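Local structure of PipY (Synechococcus elongatus, 5NLC) at residues Ser18-Ala23 and Ala206-Val211; Asn76-Ala81 and Glu98-Ile103; Ala135-Leu140 and Gln180-Leu185. The protein binds pyridoxal 5'-phosphate on a modified TIM barrel of fold type III and is probably involved in keeping the cellular supply of that cofactor in balance. All blocks are in the same frame, centred on the assembly; numbering follows the deposited sequence.

Overall arrangement
All three contacts belong to one modified TIM barrel. Contact 1 joins strand 20-24, the first of the chain, to strand 208-211, the last, and so brings the two ends of the barrel's sequence together. Contacts 2 and 3 fall between these strands along the chain, contact 2 first, and both belong to the outer layer: one pairs helix 78-84 with helix 94-107, the other helix 130-141 with the end of helix 161-181. Their centres are about 21 Å apart, and each lies about 25 Å from the centre of contact 1. Contact 1 holds Arg210 of the cofactor site, whereas the other two lie away from it.

Contact 1 of 3, residues Ser18-Ala23 and Ala206-Val211; sequences SVQLIA and ATWIRV
Two side-chain torsions bring Leu21 and Val211 together: Leu21 turns its CG anti to the backbone N (chi1 -175°), while Val211 places CG1 anti to its carbonyl carbon (chi1 -64°), which leaves CG2 between N and the carbonyl carbon. That methyl enters the fork of the leucine, with Val211 CG2 only 3.3 Å from Leu21 CG, an unusually tight contact. On the same face of the sheet, Ile209 CG1 meets Val19 CG1 at 4.0 Å, the two side chains crossing nearly at right angles. The other face carries Gln20, Ile22 and Trp208. There Trp208 CE3 approaches Ile22 CG1 to 3.7 Å and also touches Gln20 CB; the Gln20 chain then bends off and carries its amide clear of the indole.

The backbones run parallel, joined by four alternating hydrogen bonds. Gln20 N donates to Thr207 O at 2.9 Å, and Ile209 N returns a bond to Gln20 O. The shortest follows, from Ile22 N to Ile209 O at 2.7 Å, and Val211 N to Ile22 O completes the set. Just before the two strands begin, a water links Ser18 OG to Ala206 O.

This pairing sets Arg210, which binds pyridoxal 5'-phosphate when the cofactor, absent here, is present, on the face shared with Trp208. Helix 198-203 packs against Val19, Ile209 and Val211, and His43, His68, Trp87 and His89 make edge-to-face contacts with Trp208. Strand 43-46 flanks strand 20-24, while the other edge of strand 208-211 bonds through Trp208 to Leu190 of strand 189-191.

Contact 2 of 3, residues Asn76-Ala81 and Glu98-Ile103; sequences NKARKA and ERLDRI. With PO4 (phosphate ion), chain C.
Ala78 and Ile103 form the tight, buried part of this helix pair. Ala78 CB is 3.7 Å from Ile103 CD1, with Leu100 CD2 almost as near, so the small alanine sits against two larger aliphatic side chains. Ile103 reaches this position with CG1 anti to its carbonyl carbon (chi1 -66°), which also brings CD1 to 3.6 Å from Arg79 N. Behind them Val82 touches both Leu100 and Ile103, while Ile88 and Val91 of strand 87-91 receive Leu100.

Toward the solvent side the two helices have little direct contact, and a phosphate ion joins them instead. Three guanidinium groups turn their edges to it, with the phosphorus in the plane of each. Arg79, from helix 78-84, bends at chi3 (-78°) and uses two nitrogens on two oxygens: NE to phosphate O2 at 2.9 Å, and NH2 to phosphate O3 at 2.6 Å. From helix 94-107, Arg99 NE gives phosphate O1 a bond of 2.7 Å, and its NH1 makes a longer one to O4. Arg102 spans two oxygens, its NH2 bonding phosphate O1 at 2.9 Å and its NH1 bonding O3. The apolar layer reaches up to the ion, for Ile103 CD1 is 3.3 Å from phosphate O1.

Glu106 forms salt bridges with both Arg79 and Arg102 and probably steadies both guanidinium groups. The phosphate, probably from the crystallisation liquor, would offset much of the gathered positive charge; the three arginines form a surface site suited to an anion, away from the cofactor site, though whether it binds one in the cell is not settled.

Contact 3 of 3, residues Ala135-Leu140 and Gln180-Leu185; sequences AELPQL and QQAPQL
The outer helical layer of the modified TIM barrel is joined here between helix 130-141 and the turn that ends helix 161-181. Leu137 does most of the touching. Its CD2 comes to 3.6 Å from Gln181 CB, the leucine lying roughly perpendicular to the glutamine. The Gln181 chain bends at chi2 (-68°) and carries its amide off, leaving CB as the atom that meets Leu137. Next along the chain, Ala182 sets its CB 3.8 Å from Leu137 CG. The other branch of the leucine serves Leu185, with Leu137 CD1 and Leu185 CD1 a looser 4.3 Å apart.

Ala182 is where the chain leaves the helical conformation, and a type I turn from Ala182 to Leu185 follows. Leu185 N bonds back to Ala182 O at 3.0 Å, closing the turn and presenting both side chains to the helix. The side chains that meet do so through carbon atoms alone, and the contact is modest in size, 184 Å² buried in all.

Deeper in, Leu140 and Leu185 both rest on Ile148 of strand 147-152, and Leu140 also meets Trp94 and Ala97 of helix 94-107. Ser141, at the end of helix 130-141, touches Ala182 and Leu185, so the turn packs against that helix end, beside strand 147-152.

Contact 1 of 3, residues Ser18-Ala23 and Ala206-Val211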
# COMPACT_ATOMS: atom_id res chain seq x y z
N SER A 18 -12.93 4.61 -8.85
CA SER A 18 -11.56 4.18 -9.15
C SER A 18 -10.60 4.14 -7.90
O SER A 18 -9.46 3.60 -7.96
CB SER A 18 -10.99 5.08 -10.24
OG SER A 18 -10.71 6.42 -9.81
N VAL A 19 -11.04 4.74 -6.78
CA VAL A 19 -10.22 4.82 -5.58
C VAL A 19 -10.75 3.88 -4.50
O VAL A 19 -11.90 3.96 -4.14
CB VAL A 19 -10.23 6.26 -4.99
CG1 VAL A 19 -9.36 6.40 -3.74
CG2 VAL A 19 -9.76 7.24 -6.06
N GLN A 20 -9.85 3.11 -3.91
CA GLN A 20 -10.17 2.31 -2.74
C GLN A 20 -9.47 2.86 -1.52
O GLN A 20 -8.30 3.22 -1.52
CB GLN A 20 -9.84 0.84 -3.01
CG GLN A 20 -10.84 0.19 -3.95
CD GLN A 20 -12.28 0.08 -3.32
OE1 GLN A 20 -12.46 -0.28 -2.15
NE2 GLN A 20 -13.29 0.43 -4.11
N LEU A 21 -10.24 2.95 -0.48
CA LEU A 21 -9.76 3.40 0.78
C LEU A 21 -9.26 2.22 1.62
O LEU A 21 -9.99 1.22 1.78
CB LEU A 21 -11.00 4.01 1.44
CG LEU A 21 -10.85 4.67 2.73
CD1 LEU A 21 -11.95 5.73 2.73
CD2 LEU A 21 -10.99 3.67 3.88
N ILE A 22 -8.07 2.35 2.17
CA ILE A 22 -7.52 1.38 3.12
C ILE A 22 -7.69 1.99 4.51
O ILE A 22 -7.18 3.09 4.78
CB ILE A 22 -6.04 1.07 2.87
CG1 ILE A 22 -5.86 0.44 1.50
CG2 ILE A 22 -5.49 0.12 3.95
CD1 ILE A 22 -4.42 0.44 1.03
N ALA A 23 -8.48 1.33 5.36
CA ALA A 23 -8.67 1.78 6.71
C ALA A 23 -7.45 1.40 7.56
O ALA A 23 -7.15 0.23 7.77
CB ALA A 23 -9.93 1.23 7.33
N ALA A 206 -4.49 8.53 -7.75
CA ALA A 206 -4.35 7.42 -6.74
C ALA A 206 -5.43 6.38 -6.89
O ALA A 206 -6.61 6.71 -7.12
CB ALA A 206 -4.40 7.94 -5.30
N THR A 207 -5.06 5.14 -6.74
CA THR A 207 -6.05 4.08 -6.65
C THR A 207 -6.22 3.51 -5.22
O THR A 207 -7.21 2.84 -4.96
CB THR A 207 -5.73 2.95 -7.62
OG1 THR A 207 -4.46 2.37 -7.28
CG2 THR A 207 -5.74 3.48 -9.14
N TRP A 208 -5.24 3.68 -4.35
CA TRP A 208 -5.33 3.23 -2.97
C TRP A 208 -4.97 4.42 -2.11
O TRP A 208 -3.87 4.92 -2.28
CB TRP A 208 -4.28 2.15 -2.66
CG TRP A 208 -4.48 0.81 -3.26
CD1 TRP A 208 -3.65 0.23 -4.17
CD2 TRP A 208 -5.46 -0.20 -2.91
NE1 TRP A 208 -4.03 -1.08 -4.40
CE2 TRP A 208 -5.18 -1.35 -3.69
CE3 TRP A 208 -6.54 -0.25 -2.05
CZ2 TRP A 208 -5.97 -2.50 -3.64
CZ3 TRP A 208 -7.32 -1.43 -1.96
CH2 TRP A 208 -7.06 -2.51 -2.78
N ILE A 209 -5.86 4.87 -1.22
CA ILE A 209 -5.51 5.85 -0.23
C ILE A 209 -5.58 5.26 1.20
O ILE A 209 -6.26 4.26 1.41
CB ILE A 209 -6.37 7.14 -0.31
CG1 ILE A 209 -7.85 6.84 -0.06
CG2 ILE A 209 -6.18 7.76 -1.69
CD1 ILE A 209 -8.71 8.05 0.06
N ARG A 210 -4.95 5.92 2.14
CA ARG A 210 -4.74 5.41 3.52
C ARG A 210 -5.33 6.37 4.49
O ARG A 210 -4.81 7.48 4.63
CB ARG A 210 -3.22 5.29 3.90
CG ARG A 210 -2.40 4.57 2.93
CD ARG A 210 -0.91 4.39 3.27
NE ARG A 210 -0.05 5.57 3.36
CZ ARG A 210 0.39 6.27 2.32
NH1 ARG A 210 -0.01 5.99 1.07
NH2 ARG A 210 1.23 7.27 2.52
N VAL A 211 -6.38 5.98 5.20
CA VAL A 211 -7.02 6.89 6.15
C VAL A 211 -7.27 6.17 7.48
O VAL A 211 -7.60 5.00 7.48
CB VAL A 211 -8.35 7.42 5.58
CG1 VAL A 211 -8.12 8.27 4.34
CG2 VAL A 211 -9.22 6.25 5.15
O HOH W 1 -8.09 7.03 -9.42

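Contact 2 of 3, residues Asn76-Ala81 and Glu98-Ile103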
# COMPACT_ATOMS: atom_id res chain seq x y z
N ASN A 76 14.14 -9.70 7.31
CA ASN A 76 13.94 -10.81 8.23
C ASN A 76 12.51 -11.00 8.75
O ASN A 76 12.25 -11.93 9.51
CB ASN A 76 14.95 -10.75 9.42
CG ASN A 76 14.67 -9.61 10.46
OD1 ASN A 76 13.70 -8.81 10.38
ND2 ASN A 76 15.55 -9.53 11.43
N LYS A 77 11.61 -10.09 8.40
CA LYS A 77 10.20 -10.22 8.69
C LYS A 77 9.41 -10.51 7.41
O LYS A 77 8.19 -10.55 7.44
CB LYS A 77 9.65 -8.93 9.34
CG LYS A 77 10.10 -8.64 10.76
CD LYS A 77 9.59 -9.72 11.73
CE LYS A 77 10.24 -9.61 13.11
NZ LYS A 77 9.91 -8.31 13.77
N ALA A 78 10.10 -10.70 6.30
CA ALA A 78 9.44 -10.92 5.03
C ALA A 78 8.58 -12.20 5.12
O ALA A 78 7.52 -12.24 4.56
CB ALA A 78 10.43 -10.98 3.89
N ARG A 79 9.04 -13.23 5.84
CA ARG A 79 8.29 -14.46 5.91
C ARG A 79 6.93 -14.26 6.57
O ARG A 79 5.91 -14.70 6.06
CB ARG A 79 9.11 -15.52 6.64
CG ARG A 79 8.47 -16.90 6.68
CD ARG A 79 9.44 -17.90 7.37
NE ARG A 79 10.43 -18.25 6.39
CZ ARG A 79 10.26 -19.13 5.39
NH1 ARG A 79 9.16 -19.87 5.28
NH2 ARG A 79 11.22 -19.30 4.52
N LYS A 80 6.92 -13.61 7.74
CA LYS A 80 5.66 -13.29 8.39
C LYS A 80 4.77 -12.38 7.53
O LYS A 80 3.58 -12.51 7.58
CB LYS A 80 5.87 -12.68 9.77
CG LYS A 80 6.37 -13.72 10.79
CD LYS A 80 6.70 -12.99 12.09
CE LYS A 80 6.90 -13.96 13.26
NZ LYS A 80 7.88 -13.36 14.21
N ALA A 81 5.34 -11.44 6.80
CA ALA A 81 4.54 -10.58 5.92
C ALA A 81 3.86 -11.38 4.80
O ALA A 81 2.69 -11.18 4.52
CB ALA A 81 5.43 -9.51 5.31
N GLU A 98 12.90 -9.71 -4.30
CA GLU A 98 13.45 -11.09 -4.48
C GLU A 98 13.18 -12.00 -3.31
O GLU A 98 12.79 -13.19 -3.48
CB GLU A 98 14.95 -11.05 -4.80
CG GLU A 98 15.42 -12.44 -5.22
CD GLU A 98 16.75 -12.52 -5.90
OE1 GLU A 98 17.70 -11.82 -5.49
OE2 GLU A 98 16.82 -13.35 -6.86
N ARG A 99 13.39 -11.47 -2.11
CA ARG A 99 13.19 -12.22 -0.88
C ARG A 99 11.71 -12.63 -0.73
O ARG A 99 11.40 -13.82 -0.49
CB ARG A 99 13.65 -11.38 0.31
CG ARG A 99 13.57 -12.03 1.68
CD ARG A 99 14.72 -12.94 1.89
NE ARG A 99 14.84 -13.42 3.26
CZ ARG A 99 15.64 -12.91 4.19
NH1 ARG A 99 15.65 -13.48 5.38
NH2 ARG A 99 16.44 -11.85 3.97
N LEU A 100 10.78 -11.69 -0.94
CA LEU A 100 9.35 -12.01 -0.90
C LEU A 100 8.96 -13.11 -1.93
O LEU A 100 8.13 -14.00 -1.67
CB LEU A 100 8.53 -10.76 -1.16
CG LEU A 100 8.61 -9.67 -0.03
CD1 LEU A 100 8.07 -8.33 -0.53
CD2 LEU A 100 7.86 -10.15 1.21
N ASP A 101 9.50 -12.99 -3.11
CA ASP A 101 9.25 -13.96 -4.19
C ASP A 101 9.75 -15.37 -3.80
O ASP A 101 9.06 -16.36 -4.02
CB ASP A 101 9.88 -13.49 -5.49
CG ASP A 101 9.58 -14.44 -6.65
OD1 ASP A 101 8.48 -14.33 -7.22
OD2 ASP A 101 10.44 -15.27 -6.97
N ARG A 102 10.93 -15.45 -3.19
CA ARG A 102 11.48 -16.73 -2.79
C ARG A 102 10.58 -17.37 -1.70
O ARG A 102 10.17 -18.52 -1.79
CB ARG A 102 12.90 -16.56 -2.29
CG ARG A 102 13.47 -17.88 -1.76
CD ARG A 102 14.96 -17.81 -1.41
NE ARG A 102 15.26 -16.95 -0.26
CZ ARG A 102 14.90 -17.16 1.02
NH1 ARG A 102 14.14 -18.19 1.40
NH2 ARG A 102 15.30 -16.28 1.94
N ILE A 103 10.20 -16.57 -0.70
CA ILE A 103 9.35 -17.02 0.38
C ILE A 103 7.98 -17.36 -0.11
O ILE A 103 7.44 -18.42 0.26
CB ILE A 103 9.28 -15.98 1.52
CG1 ILE A 103 10.67 -15.84 2.19
CG2 ILE A 103 8.27 -16.42 2.58
CD1 ILE A 103 10.81 -14.52 3.00
P PO4 C . 13.78 -16.70 5.24
O1 PO4 C . 13.65 -15.64 4.19
O2 PO4 C . 12.76 -16.47 6.33
O3 PO4 C . 13.53 -18.05 4.58
O4 PO4 C . 15.18 -16.68 5.80

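Contact 3 of 3, residues Ala135-Leu140 and Gln180-Leu185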
# COMPACT_ATOMS: atom_id res chain seq x y z
N ALA A 135 16.18 0.02 -14.18
CA ALA A 135 17.17 -0.95 -14.57
C ALA A 135 16.83 -2.36 -14.18
O ALA A 135 17.29 -3.31 -14.82
CB ALA A 135 18.53 -0.61 -13.98
N GLU A 136 16.06 -2.52 -13.10
CA GLU A 136 15.73 -3.85 -12.59
C GLU A 136 14.42 -4.37 -13.09
O GLU A 136 14.01 -5.47 -12.77
CB GLU A 136 15.76 -3.78 -11.06
CG GLU A 136 17.18 -3.68 -10.49
CD GLU A 136 18.24 -4.58 -11.22
OE1 GLU A 136 18.04 -5.79 -11.43
OE2 GLU A 136 19.30 -4.03 -11.66
N LEU A 137 13.72 -3.57 -13.88
CA LEU A 137 12.44 -3.99 -14.40
C LEU A 137 12.40 -5.38 -15.13
O LEU A 137 11.45 -6.12 -14.94
CB LEU A 137 11.92 -2.90 -15.32
CG LEU A 137 10.54 -2.36 -15.21
CD1 LEU A 137 10.08 -2.11 -13.81
CD2 LEU A 137 10.48 -1.19 -16.19
N PRO A 138 13.43 -5.72 -15.90
CA PRO A 138 13.41 -7.02 -16.53
C PRO A 138 13.45 -8.16 -15.53
O PRO A 138 12.78 -9.16 -15.73
CB PRO A 138 14.67 -7.03 -17.40
CG PRO A 138 14.95 -5.61 -17.65
CD PRO A 138 14.56 -4.91 -16.39
N GLN A 139 14.22 -7.99 -14.46
CA GLN A 139 14.31 -9.02 -13.45
C GLN A 139 13.05 -9.05 -12.58
O GLN A 139 12.56 -10.13 -12.20
CB GLN A 139 15.54 -8.80 -12.59
CG GLN A 139 16.83 -9.20 -13.30
CD GLN A 139 17.26 -8.24 -14.35
OE1 GLN A 139 17.16 -7.00 -14.14
NE2 GLN A 139 17.76 -8.77 -15.53
N LEU A 140 12.50 -7.86 -12.28
CA LEU A 140 11.22 -7.83 -11.58
C LEU A 140 10.11 -8.54 -12.33
O LEU A 140 9.29 -9.26 -11.73
CB LEU A 140 10.79 -6.39 -11.31
CG LEU A 140 11.65 -5.71 -10.26
CD1 LEU A 140 11.51 -4.21 -10.36
CD2 LEU A 140 11.29 -6.17 -8.86
N GLN A 180 4.80 1.01 -19.70
CA GLN A 180 5.23 0.92 -21.13
C GLN A 180 6.51 0.12 -21.27
O GLN A 180 6.64 -0.66 -22.19
CB GLN A 180 5.38 2.30 -21.78
N GLN A 181 7.43 0.25 -20.32
CA GLN A 181 8.69 -0.51 -20.36
C GLN A 181 8.52 -1.99 -19.94
O GLN A 181 9.35 -2.80 -20.36
CB GLN A 181 9.73 0.13 -19.44
CG GLN A 181 10.14 1.57 -19.83
CD GLN A 181 10.91 1.64 -21.11
OE1 GLN A 181 10.44 2.19 -22.11
NE2 GLN A 181 12.06 0.99 -21.13
N ALA A 182 7.48 -2.34 -19.19
CA ALA A 182 7.28 -3.68 -18.64
C ALA A 182 5.90 -4.23 -18.94
O ALA A 182 5.05 -4.31 -18.03
CB ALA A 182 7.56 -3.68 -17.13
N PRO A 183 5.65 -4.59 -20.22
CA PRO A 183 4.34 -5.09 -20.54
C PRO A 183 3.93 -6.34 -19.75
O PRO A 183 2.76 -6.48 -19.55
CB PRO A 183 4.40 -5.35 -22.09
CG PRO A 183 5.86 -5.35 -22.45
CD PRO A 183 6.47 -4.41 -21.43
N GLN A 184 4.85 -7.19 -19.26
CA GLN A 184 4.57 -8.38 -18.41
C GLN A 184 3.91 -8.01 -17.08
O GLN A 184 3.27 -8.85 -16.45
CB GLN A 184 5.86 -9.22 -18.08
CG GLN A 184 6.48 -10.04 -19.22
CD GLN A 184 7.54 -11.08 -18.77
OE1 GLN A 184 8.76 -10.92 -18.99
NE2 GLN A 184 7.06 -12.14 -18.12
N LEU A 185 4.11 -6.78 -16.60
CA LEU A 185 3.68 -6.40 -15.28
C LEU A 185 2.34 -5.69 -15.36
O LEU A 185 2.01 -5.02 -16.35
CB LEU A 185 4.67 -5.48 -14.66
CG LEU A 185 6.00 -6.07 -14.28
CD1 LEU A 185 6.84 -4.96 -13.64
CD2 LEU A 185 5.80 -7.15 -13.28